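Local coordinates for ParA (Salmonella enterica subsp. enterica serovar Newport str. SL317, PDB 3EZF), which probably acts as a plasmid-partition ATPase that binds DNA and, in its ADP-bound state, regulates transcription, at residues 134-139 against 147-152; 47-52 against 58-63; 296-301 against 306-311. All coordinates share one frame; numbering follows the deposited sequence.

Overall arrangement
Contacts 1 and 3 belong to the P-loop NTPase part of the chain, contact 2 to the helix-turn-helix part. Contact 1, its centre about 7 Å from the centre of the chain, packs a helix onto an inner strand of the parallel sheet; contact 3, centred about 21 Å from that point, lies beside the sheet, on a helix and the loop leading to the strand outermost within this chain, near the second subunit. Contact 2, centred about 30 Å from it, joins two helices. All three are largely buried. Contact 1 combines aliphatic packing with an arginine-to-carbonyl hydrogen bond, contact 2 is purely aliphatic between its helices with sulfates outside, and contact 3 is almost wholly apolar.

Contact 1: residues 134-139 against 147-152; sequences HALRVH and LRILVI. With SO4 (sulfate ion), chain G.
The guanidinium of R137 is the flat group here, and it meets the carbonyl oxygen of L147 at its edge. R137 NE donates to L147 O at 3.3 Å with an N-H...O angle of 150°; the donor lies in the carbonyl plane, but the oxygen is tilted 23° out of the guanidinium plane. R137 NH2 forms a salt bridge with D146, just before the 147-152 segment, and a weak hydrogen bond of 3.1 Å to O4 of a sulfate, probably from the crystallisation liquor, which approaches obliquely. A bend at chi2 brings the arginine's end back toward L147, so that bonds from NE and NH2 together limit its rotation.

Beside the arginine the contact is aliphatic. L136 and I149 cross at about a right angle, with L136 CB 3.6 Å from I149 CD1, while L147 CD2 comes within 4.1 Å of L136 CB. F392 of helix 378-400 packs against both L136 and L147. Strands 112-116 and 149-153 run parallel, with helix 129-138 between them in the chain, which makes this helix the connection of a beta-alpha-beta crossover in the parallel sheet of the P-loop NTPase fold.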
loop_
_atom_site.group_PDB
_atom_site.type_symbol
_atom_site.label_atom_id
_atom_site.label_comp_id
_atom_site.label_asym_id
_atom_site.label_seq_id
_atom_site.Cartn_x
_atom_site.Cartn_y
_atom_site.Cartn_z
ATOM N N HIS A 134 3.068 13.610 16.047
ATOM C CA HIS A 134 4.348 14.072 16.576
ATOM C C HIS A 134 4.514 15.574 16.462
ATOM O O HIS A 134 4.982 16.207 17.400
ATOM C CB HIS A 134 5.501 13.357 15.873
ATOM C CG HIS A 134 5.762 11.986 16.416
ATOM N ND1 HIS A 134 6.670 11.110 15.851
ATOM C CD2 HIS A 134 5.246 11.347 17.493
ATOM C CE1 HIS A 134 6.699 10.000 16.558
ATOM N NE2 HIS A 134 5.846 10.113 17.563
ATOM N N ALA A 135 4.124 16.130 15.315
ATOM C CA ALA A 135 4.194 17.569 15.054
ATOM C C ALA A 135 3.323 18.326 16.054
ATOM O O ALA A 135 3.820 19.155 16.825
ATOM C CB ALA A 135 3.718 17.868 13.625
ATOM N N LEU A 136 2.023 18.039 16.030
ATOM C CA LEU A 136 1.080 18.679 16.939
ATOM C C LEU A 136 1.634 18.708 18.375
ATOM O O LEU A 136 1.504 19.700 19.087
ATOM C CB LEU A 136 -0.267 17.932 16.896
ATOM C CG LEU A 136 -1.069 18.061 15.590
ATOM C CD1 LEU A 136 -2.286 17.150 15.577
ATOM C CD2 LEU A 136 -1.496 19.501 15.443
ATOM N N ARG A 137 2.286 17.620 18.769
ATOM C CA ARG A 137 2.827 17.481 20.115
ATOM C C ARG A 137 3.944 18.443 20.473
ATOM O O ARG A 137 3.848 19.177 21.453
ATOM C CB ARG A 137 3.316 16.044 20.337
ATOM C CG ARG A 137 3.051 15.507 21.723
ATOM C CD ARG A 137 3.982 16.082 22.768
ATOM N NE ARG A 137 3.339 16.161 24.088
ATOM C CZ ARG A 137 3.956 15.938 25.243
ATOM N NH1 ARG A 137 5.238 15.603 25.263
ATOM N NH2 ARG A 137 3.300 16.096 26.373
ATOM N N VAL A 138 5.001 18.441 19.679
ATOM C CA VAL A 138 6.145 19.277 19.968
ATOM C C VAL A 138 6.092 20.648 19.345
ATOM O O VAL A 138 7.059 21.396 19.440
ATOM C CB VAL A 138 7.435 18.598 19.500
ATOM C CG1 VAL A 138 7.470 17.159 19.985
ATOM C CG2 VAL A 138 7.529 18.650 17.986
ATOM N N HIS A 139 4.980 20.994 18.713
ATOM C CA HIS A 139 4.889 22.298 18.069
ATOM C C HIS A 139 5.317 23.445 18.973
ATOM O O HIS A 139 5.222 23.364 20.198
ATOM C CB HIS A 139 3.472 22.576 17.577
ATOM C CG HIS A 139 3.373 23.771 16.679
ATOM N ND1 HIS A 139 3.621 23.709 15.324
ATOM C CD2 HIS A 139 3.049 25.062 16.941
ATOM C CE1 HIS A 139 3.446 24.907 14.790
ATOM N NE2 HIS A 139 3.099 25.741 15.751
ATOM N N LEU A 147 -0.561 18.542 24.752
ATOM C CA LEU A 147 -1.384 17.625 23.963
ATOM C C LEU A 147 -1.078 16.140 24.183
ATOM O O LEU A 147 0.083 15.725 24.230
ATOM C CB LEU A 147 -1.231 17.976 22.480
ATOM C CG LEU A 147 -2.453 18.549 21.759
ATOM C CD1 LEU A 147 -3.173 19.538 22.649
ATOM C CD2 LEU A 147 -2.018 19.187 20.438
ATOM N N ARG A 148 -2.140 15.353 24.340
ATOM C CA ARG A 148 -2.050 13.901 24.534
ATOM C C ARG A 148 -2.697 13.266 23.304
ATOM O O ARG A 148 -3.920 13.314 23.146
ATOM C CB ARG A 148 -2.822 13.489 25.772
ATOM C CG ARG A 148 -2.341 14.118 27.062
ATOM C CD ARG A 148 -3.337 13.806 28.168
ATOM N NE ARG A 148 -4.692 14.223 27.805
ATOM C CZ ARG A 148 -5.771 14.006 28.545
ATOM N NH1 ARG A 148 -5.670 13.367 29.701
ATOM N NH2 ARG A 148 -6.951 14.445 28.132
ATOM N N ILE A 149 -1.869 12.666 22.450
ATOM C CA ILE A 149 -2.308 12.079 21.191
ATOM C C ILE A 149 -2.160 10.556 21.066
ATOM O O ILE A 149 -1.103 9.974 21.393
ATOM C CB ILE A 149 -1.537 12.740 20.028
ATOM C CG1 ILE A 149 -1.720 14.259 20.095
ATOM C CG2 ILE A 149 -2.010 12.192 18.689
ATOM C CD1 ILE A 149 -1.073 15.035 18.944
ATOM N N LEU A 150 -3.221 9.917 20.576
ATOM C CA LEU A 150 -3.213 8.471 20.377
ATOM C C LEU A 150 -3.427 8.119 18.909
ATOM O O LEU A 150 -4.318 8.671 18.244
ATOM C CB LEU A 150 -4.306 7.805 21.203
ATOM C CG LEU A 150 -4.277 6.272 21.168
ATOM C CD1 LEU A 150 -3.092 5.778 21.974
ATOM C CD2 LEU A 150 -5.578 5.712 21.743
ATOM N N VAL A 151 -2.615 7.199 18.398
ATOM C CA VAL A 151 -2.754 6.800 17.007
ATOM C C VAL A 151 -3.075 5.328 16.907
ATOM O O VAL A 151 -2.181 4.495 16.893
ATOM C CB VAL A 151 -1.469 7.063 16.186
ATOM C CG1 VAL A 151 -1.669 6.563 14.759
ATOM C CG2 VAL A 151 -1.137 8.551 16.161
ATOM N N ILE A 152 -4.357 5.010 16.843
ATOM C CA ILE A 152 -4.801 3.629 16.730
ATOM C C ILE A 152 -4.659 3.176 15.283
ATOM O O ILE A 152 -5.349 3.659 14.393
ATOM C CB ILE A 152 -6.279 3.481 17.163
ATOM C CG1 ILE A 152 -6.402 3.721 18.670
ATOM C CG2 ILE A 152 -6.801 2.111 16.759
ATOM C CD1 ILE A 152 -7.739 4.258 19.106
HETATM S S SO4 G . 3.044 12.823 28.607
HETATM O O1 SO4 G . 3.316 12.541 30.028
HETATM O O2 SO4 G . 1.754 13.526 28.483
HETATM O O3 SO4 G . 2.991 11.554 27.855
HETATM O O4 SO4 G . 4.121 13.664 28.061
#

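Contact 2: residues 47-52 against 58-63; sequences NAVAKL and RIVDQA. Unlike the reference sequence in segment 58-63: D61 (reference Glu). With SO4 (sulfate ion), chain H; SO4 (sulfate ion), chain F.
V49 and V60 make the apolar part of the contact, which contains no hydrogen bond between the two segments. V60 CG2 is the atom that reaches across, lying 3.8 Å from V49 CG1 and 4.0 Å from the backbone N of A50, with the methyl of A50 a little farther away. The two valines cross obliquely, and V60 CG2 rests on both a side chain and the backbone of the first helix. V49 also packs on L55 and on V92 of helix 89-98, which extends the small core.

Helices 46-50 and 57-69, joined by a short turn, probably form the helix-turn-helix of the winged DNA-binding region; in such motifs the second helix is usually the one that reads DNA.

Polar interactions lie away from the valines. Bends at chi2 (-86°) and chi3 fold R58 along its own helix, where NH2 donates to Q62 OE1 at 3.0 Å; the donor stands 39° above the amide's carbonyl plane. I59 CD1 lies over one guanidinium face, offset toward its rim. At the edge, a sulfate takes bonds from R58 NH1 to O4 (2.7 Å) and from R58 NH2 to O1 (3.2 Å); R99, whose NH1 is also hydrogen-bonded to sulfate, lies beside R58, the two arginines gathering round an anion. N47 ND2 donates to O2 of a second sulfate at 2.6 Å and more weakly to its O1. Both anions probably come from the crystallisation liquor.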
loop_
_atom_site.group_PDB
_atom_site.type_symbol
_atom_site.label_atom_id
_atom_site.label_comp_id
_atom_site.label_asym_id
_atom_site.label_seq_id
_atom_site.Cartn_x
_atom_site.Cartn_y
_atom_site.Cartn_z
ATOM N N ASN A 47 16.140 31.924 25.888
ATOM C CA ASN A 47 15.700 32.881 24.895
ATOM C C ASN A 47 14.711 32.248 23.958
ATOM O O ASN A 47 13.818 32.915 23.448
ATOM C CB ASN A 47 16.898 33.408 24.113
ATOM C CG ASN A 47 17.967 34.000 25.025
ATOM O OD1 ASN A 47 17.668 34.761 25.945
ATOM N ND2 ASN A 47 19.219 33.652 24.769
ATOM N N ALA A 48 14.872 30.956 23.723
ATOM C CA ALA A 48 13.957 30.249 22.849
ATOM C C ALA A 48 12.600 30.142 23.540
ATOM O O ALA A 48 11.577 30.483 22.944
ATOM C CB ALA A 48 14.503 28.876 22.534
ATOM N N VAL A 49 12.586 29.681 24.793
ATOM C CA VAL A 49 11.325 29.546 25.530
ATOM C C VAL A 49 10.626 30.901 25.653
ATOM O O VAL A 49 9.395 30.979 25.667
ATOM C CB VAL A 49 11.547 28.972 26.958
ATOM C CG1 VAL A 49 10.208 28.636 27.603
ATOM C CG2 VAL A 49 12.435 27.744 26.894
ATOM N N ALA A 50 11.424 31.963 25.731
ATOM C CA ALA A 50 10.893 33.312 25.856
ATOM C C ALA A 50 10.150 33.678 24.580
ATOM O O ALA A 50 9.106 34.331 24.629
ATOM C CB ALA A 50 12.018 34.297 26.121
ATOM N N LYS A 51 10.671 33.242 23.436
ATOM C CA LYS A 51 10.018 33.536 22.171
ATOM C C LYS A 51 8.713 32.762 22.003
ATOM O O LYS A 51 8.003 32.952 21.020
ATOM C CB LYS A 51 10.934 33.216 20.999
ATOM C CG LYS A 51 12.265 33.926 21.050
ATOM C CD LYS A 51 12.984 33.888 19.706
ATOM C CE LYS A 51 12.938 35.263 19.044
ATOM N NZ LYS A 51 13.761 35.342 17.801
ATOM N N LEU A 52 8.388 31.889 22.950
ATOM C CA LEU A 52 7.158 31.108 22.867
ATOM C C LEU A 52 5.938 31.899 23.334
ATOM O O LEU A 52 6.054 32.820 24.132
ATOM C CB LEU A 52 7.303 29.825 23.688
ATOM C CG LEU A 52 7.614 28.535 22.916
ATOM C CD1 LEU A 52 8.545 28.813 21.743
ATOM C CD2 LEU A 52 8.218 27.506 23.876
ATOM N N ARG A 58 11.305 37.702 30.792
ATOM C CA ARG A 58 11.033 38.070 32.180
ATOM C C ARG A 58 10.216 36.961 32.824
ATOM O O ARG A 58 10.480 36.585 33.967
ATOM C CB ARG A 58 10.271 39.400 32.242
ATOM C CG ARG A 58 10.101 39.991 33.643
ATOM C CD ARG A 58 8.882 39.441 34.366
ATOM N NE ARG A 58 7.631 39.835 33.715
ATOM C CZ ARG A 58 6.422 39.402 34.074
ATOM N NH1 ARG A 58 5.342 39.819 33.422
ATOM N NH2 ARG A 58 6.293 38.544 35.080
ATOM N N ILE A 59 9.235 36.435 32.084
ATOM C CA ILE A 59 8.373 35.358 32.584
ATOM C C ILE A 59 9.216 34.121 32.904
ATOM O O ILE A 59 9.173 33.591 34.017
ATOM C CB ILE A 59 7.329 34.910 31.535
ATOM C CG1 ILE A 59 6.564 36.114 30.974
ATOM C CG2 ILE A 59 6.403 33.859 32.152
ATOM C CD1 ILE A 59 5.550 36.694 31.887
ATOM N N VAL A 60 9.966 33.666 31.905
ATOM C CA VAL A 60 10.824 32.498 32.029
ATOM C C VAL A 60 11.792 32.591 33.194
ATOM O O VAL A 60 11.789 31.747 34.083
ATOM C CB VAL A 60 11.625 32.285 30.728
ATOM C CG1 VAL A 60 12.745 31.291 30.955
ATOM C CG2 VAL A 60 10.689 31.801 29.619
ATOM N N ASP A 61 12.629 33.618 33.174
ATOM C CA ASP A 61 13.617 33.830 34.224
ATOM C C ASP A 61 12.971 33.845 35.612
ATOM O O ASP A 61 13.588 33.458 36.602
ATOM C CB ASP A 61 14.344 35.148 33.968
ATOM C CG ASP A 61 15.428 35.433 34.993
ATOM O OD1 ASP A 61 15.113 35.513 36.200
ATOM O OD2 ASP A 61 16.600 35.584 34.592
ATOM N N GLN A 62 11.725 34.296 35.674
ATOM C CA GLN A 62 10.996 34.373 36.925
ATOM C C GLN A 62 10.382 33.023 37.230
ATOM O O GLN A 62 10.349 32.594 38.374
ATOM C CB GLN A 62 9.905 35.426 36.818
ATOM C CG GLN A 62 9.216 35.754 38.117
ATOM C CD GLN A 62 8.005 36.643 37.897
ATOM O OE1 GLN A 62 8.109 37.717 37.297
ATOM N NE2 GLN A 62 6.846 36.200 38.378
ATOM N N ALA A 63 9.883 32.357 36.198
ATOM C CA ALA A 63 9.285 31.031 36.360
ATOM C C ALA A 63 10.354 30.071 36.879
ATOM O O ALA A 63 10.132 29.359 37.856
ATOM C CB ALA A 63 8.749 30.530 35.028
HETATM S S SO4 H . 2.560 38.649 35.405
HETATM O O1 SO4 H . 3.440 38.570 36.589
HETATM O O2 SO4 H . 1.151 38.727 35.841
HETATM O O3 SO4 H . 2.756 37.444 34.576
HETATM O O4 SO4 H . 2.888 39.847 34.610
HETATM S S SO4 F . 20.831 31.734 22.720
HETATM O O1 SO4 F . 20.834 31.508 24.174
HETATM O O2 SO4 F . 19.976 32.890 22.403
HETATM O O3 SO4 F . 20.324 30.540 22.020
HETATM O O4 SO4 F . 22.211 32.010 22.288
#

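Contact 3: residues 296-301 against 306-311; sequences EMLEQL and VEPRLS
L301 and V306 pack together where the chain turns from helix 294-303 into the loop leading to strand 312-317, the strand outermost within this chain in the parallel sheet of the P-loop NTPase fold. The unit is a beta-alpha-beta connection, since strand 312-317 runs parallel to its neighbour 272-277 and helices 281-291 and 294-303 lie between them in the chain.

Along the L301 side chain, CB already touches two residues of the loop: V306 CG2 at 3.8 Å and CD of the P308 ring at 4.1 Å. CG, set beside the backbone N and anti to the carbonyl carbon (chi1 -72°), is the branch point from which CD2 reaches V306, 3.8 Å from CG2 and 3.9 Å from CG1, so this one methyl lies against both valine branches while the two side chains cross at a slant. L301 also packs on L264 and L267 of helix 261-267, which places it between that helix and the loop.

The backbone adds little: V306 N to L301 O is at most a weak, strongly bent hydrogen bond of doubtful geometry. The polar ends of the loop turn to other partners, R309 in a salt bridge with D271 and S311 OG in a hydrogen bond to the backbone O of the same residue.

One turn back along the helix, L298 takes over from L301. Its CD2 meets the P308 ring, 3.8 Å from CB, the two side chains again lying aslant. Y7 of the second subunit packs on both L298 and P308, V10 of that subunit on L310, and the S311 backbone is hydrogen-bonded to it, so this end also belongs to the subunit interface. L298 and L310 cross at about a right angle, and L310 CD2 lies 4.2 Å from both CD1 and CD2 of L298.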
loop_
_atom_site.group_PDB
_atom_site.type_symbol
_atom_site.label_atom_id
_atom_site.label_comp_id
_atom_site.label_asym_id
_atom_site.label_seq_id
_atom_site.Cartn_x
_atom_site.Cartn_y
_atom_site.Cartn_z
ATOM N N GLU A 296 -22.639 5.838 1.096
ATOM C CA GLU A 296 -23.012 4.437 1.181
ATOM C C GLU A 296 -22.445 3.817 2.464
ATOM O O GLU A 296 -23.156 3.121 3.195
ATOM C CB GLU A 296 -22.505 3.702 -0.061
ATOM C CG GLU A 296 -23.012 4.322 -1.368
ATOM C CD GLU A 296 -22.354 3.742 -2.625
ATOM O OE1 GLU A 296 -22.715 4.171 -3.749
ATOM O OE2 GLU A 296 -21.477 2.859 -2.490
ATOM N N MET A 297 -21.174 4.090 2.746
ATOM C CA MET A 297 -20.527 3.559 3.942
ATOM C C MET A 297 -21.332 3.986 5.157
ATOM O O MET A 297 -21.744 3.154 5.971
ATOM C CB MET A 297 -19.103 4.103 4.077
ATOM C CG MET A 297 -18.180 3.797 2.922
ATOM S SD MET A 297 -17.580 2.115 2.988
ATOM C CE MET A 297 -18.327 1.384 1.513
ATOM N N LEU A 298 -21.551 5.293 5.275
ATOM C CA LEU A 298 -22.303 5.845 6.398
ATOM C C LEU A 298 -23.719 5.295 6.464
ATOM O O LEU A 298 -24.355 5.336 7.512
ATOM C CB LEU A 298 -22.350 7.372 6.318
ATOM C CG LEU A 298 -21.056 8.131 6.627
ATOM C CD1 LEU A 298 -21.250 9.611 6.351
ATOM C CD2 LEU A 298 -20.680 7.924 8.078
ATOM N N GLU A 299 -24.218 4.773 5.349
ATOM C CA GLU A 299 -25.563 4.223 5.350
ATOM C C GLU A 299 -25.590 2.842 6.003
ATOM O O GLU A 299 -26.470 2.558 6.818
ATOM C CB GLU A 299 -26.133 4.166 3.930
ATOM C CG GLU A 299 -26.909 5.412 3.537
ATOM C CD GLU A 299 -27.656 5.246 2.219
ATOM O OE1 GLU A 299 -28.412 6.173 1.836
ATOM O OE2 GLU A 299 -27.489 4.187 1.568
ATOM N N GLN A 300 -24.626 1.989 5.659
ATOM C CA GLN A 300 -24.573 0.654 6.253
ATOM C C GLN A 300 -24.605 0.788 7.771
ATOM O O GLN A 300 -25.269 0.014 8.456
ATOM C CB GLN A 300 -23.301 -0.080 5.849
ATOM C CG GLN A 300 -23.140 -0.279 4.370
ATOM C CD GLN A 300 -22.022 -1.249 4.059
ATOM O OE1 GLN A 300 -21.606 -1.395 2.907
ATOM N NE2 GLN A 300 -21.532 -1.928 5.090
ATOM N N LEU A 301 -23.884 1.777 8.290
ATOM C CA LEU A 301 -23.844 2.012 9.718
ATOM C C LEU A 301 -25.237 2.333 10.224
ATOM O O LEU A 301 -25.506 2.214 11.414
ATOM C CB LEU A 301 -22.906 3.170 10.040
ATOM C CG LEU A 301 -21.416 2.909 9.895
ATOM C CD1 LEU A 301 -20.656 4.201 10.121
ATOM C CD2 LEU A 301 -20.989 1.855 10.901
ATOM N N VAL A 306 -26.219 1.429 14.082
ATOM C CA VAL A 306 -25.265 2.352 14.678
ATOM C C VAL A 306 -25.561 3.743 14.134
ATOM O O VAL A 306 -26.166 3.895 13.075
ATOM C CB VAL A 306 -23.792 1.946 14.392
ATOM C CG1 VAL A 306 -23.760 0.780 13.438
ATOM C CG2 VAL A 306 -23.003 3.122 13.845
ATOM N N GLU A 307 -25.126 4.751 14.876
ATOM C CA GLU A 307 -25.348 6.141 14.529
ATOM C C GLU A 307 -24.035 6.911 14.468
ATOM O O GLU A 307 -23.594 7.477 15.462
ATOM C CB GLU A 307 -26.266 6.766 15.578
ATOM C CG GLU A 307 -25.862 6.428 17.024
ATOM C CD GLU A 307 -25.923 4.928 17.328
ATOM O OE1 GLU A 307 -27.011 4.336 17.147
ATOM O OE2 GLU A 307 -24.891 4.343 17.743
ATOM N N PRO A 308 -23.405 6.966 13.292
ATOM C CA PRO A 308 -22.139 7.693 13.192
ATOM C C PRO A 308 -22.100 9.010 13.971
ATOM O O PRO A 308 -23.108 9.706 14.093
ATOM C CB PRO A 308 -21.960 7.885 11.681
ATOM C CG PRO A 308 -23.349 7.809 11.147
ATOM C CD PRO A 308 -23.957 6.692 11.957
ATOM N N ARG A 309 -20.920 9.312 14.509
ATOM C CA ARG A 309 -20.670 10.524 15.280
ATOM C C ARG A 309 -20.069 11.586 14.375
ATOM O O ARG A 309 -19.975 12.746 14.754
ATOM C CB ARG A 309 -19.664 10.245 16.394
ATOM C CG ARG A 309 -20.056 9.154 17.378
ATOM C CD ARG A 309 -18.885 8.805 18.301
ATOM N NE ARG A 309 -18.182 9.997 18.796
ATOM C CZ ARG A 309 -18.637 10.805 19.750
ATOM N NH1 ARG A 309 -19.802 10.552 20.325
ATOM N NH2 ARG A 309 -17.933 11.865 20.124
ATOM N N LEU A 310 -19.636 11.171 13.189
ATOM C CA LEU A 310 -19.018 12.083 12.244
ATOM C C LEU A 310 -19.771 13.410 12.231
ATOM O O LEU A 310 -20.966 13.436 12.004
ATOM C CB LEU A 310 -19.007 11.441 10.857
ATOM C CG LEU A 310 -18.113 12.068 9.791
ATOM C CD1 LEU A 310 -16.722 12.330 10.348
ATOM C CD2 LEU A 310 -18.053 11.115 8.612
ATOM N N SER A 311 -19.076 14.514 12.482
ATOM C CA SER A 311 -19.726 15.823 12.514
ATOM C C SER A 311 -18.888 16.991 11.966
ATOM O O SER A 311 -19.314 18.134 12.015
ATOM C CB SER A 311 -20.105 16.150 13.941
ATOM O OG SER A 311 -18.924 16.264 14.724
#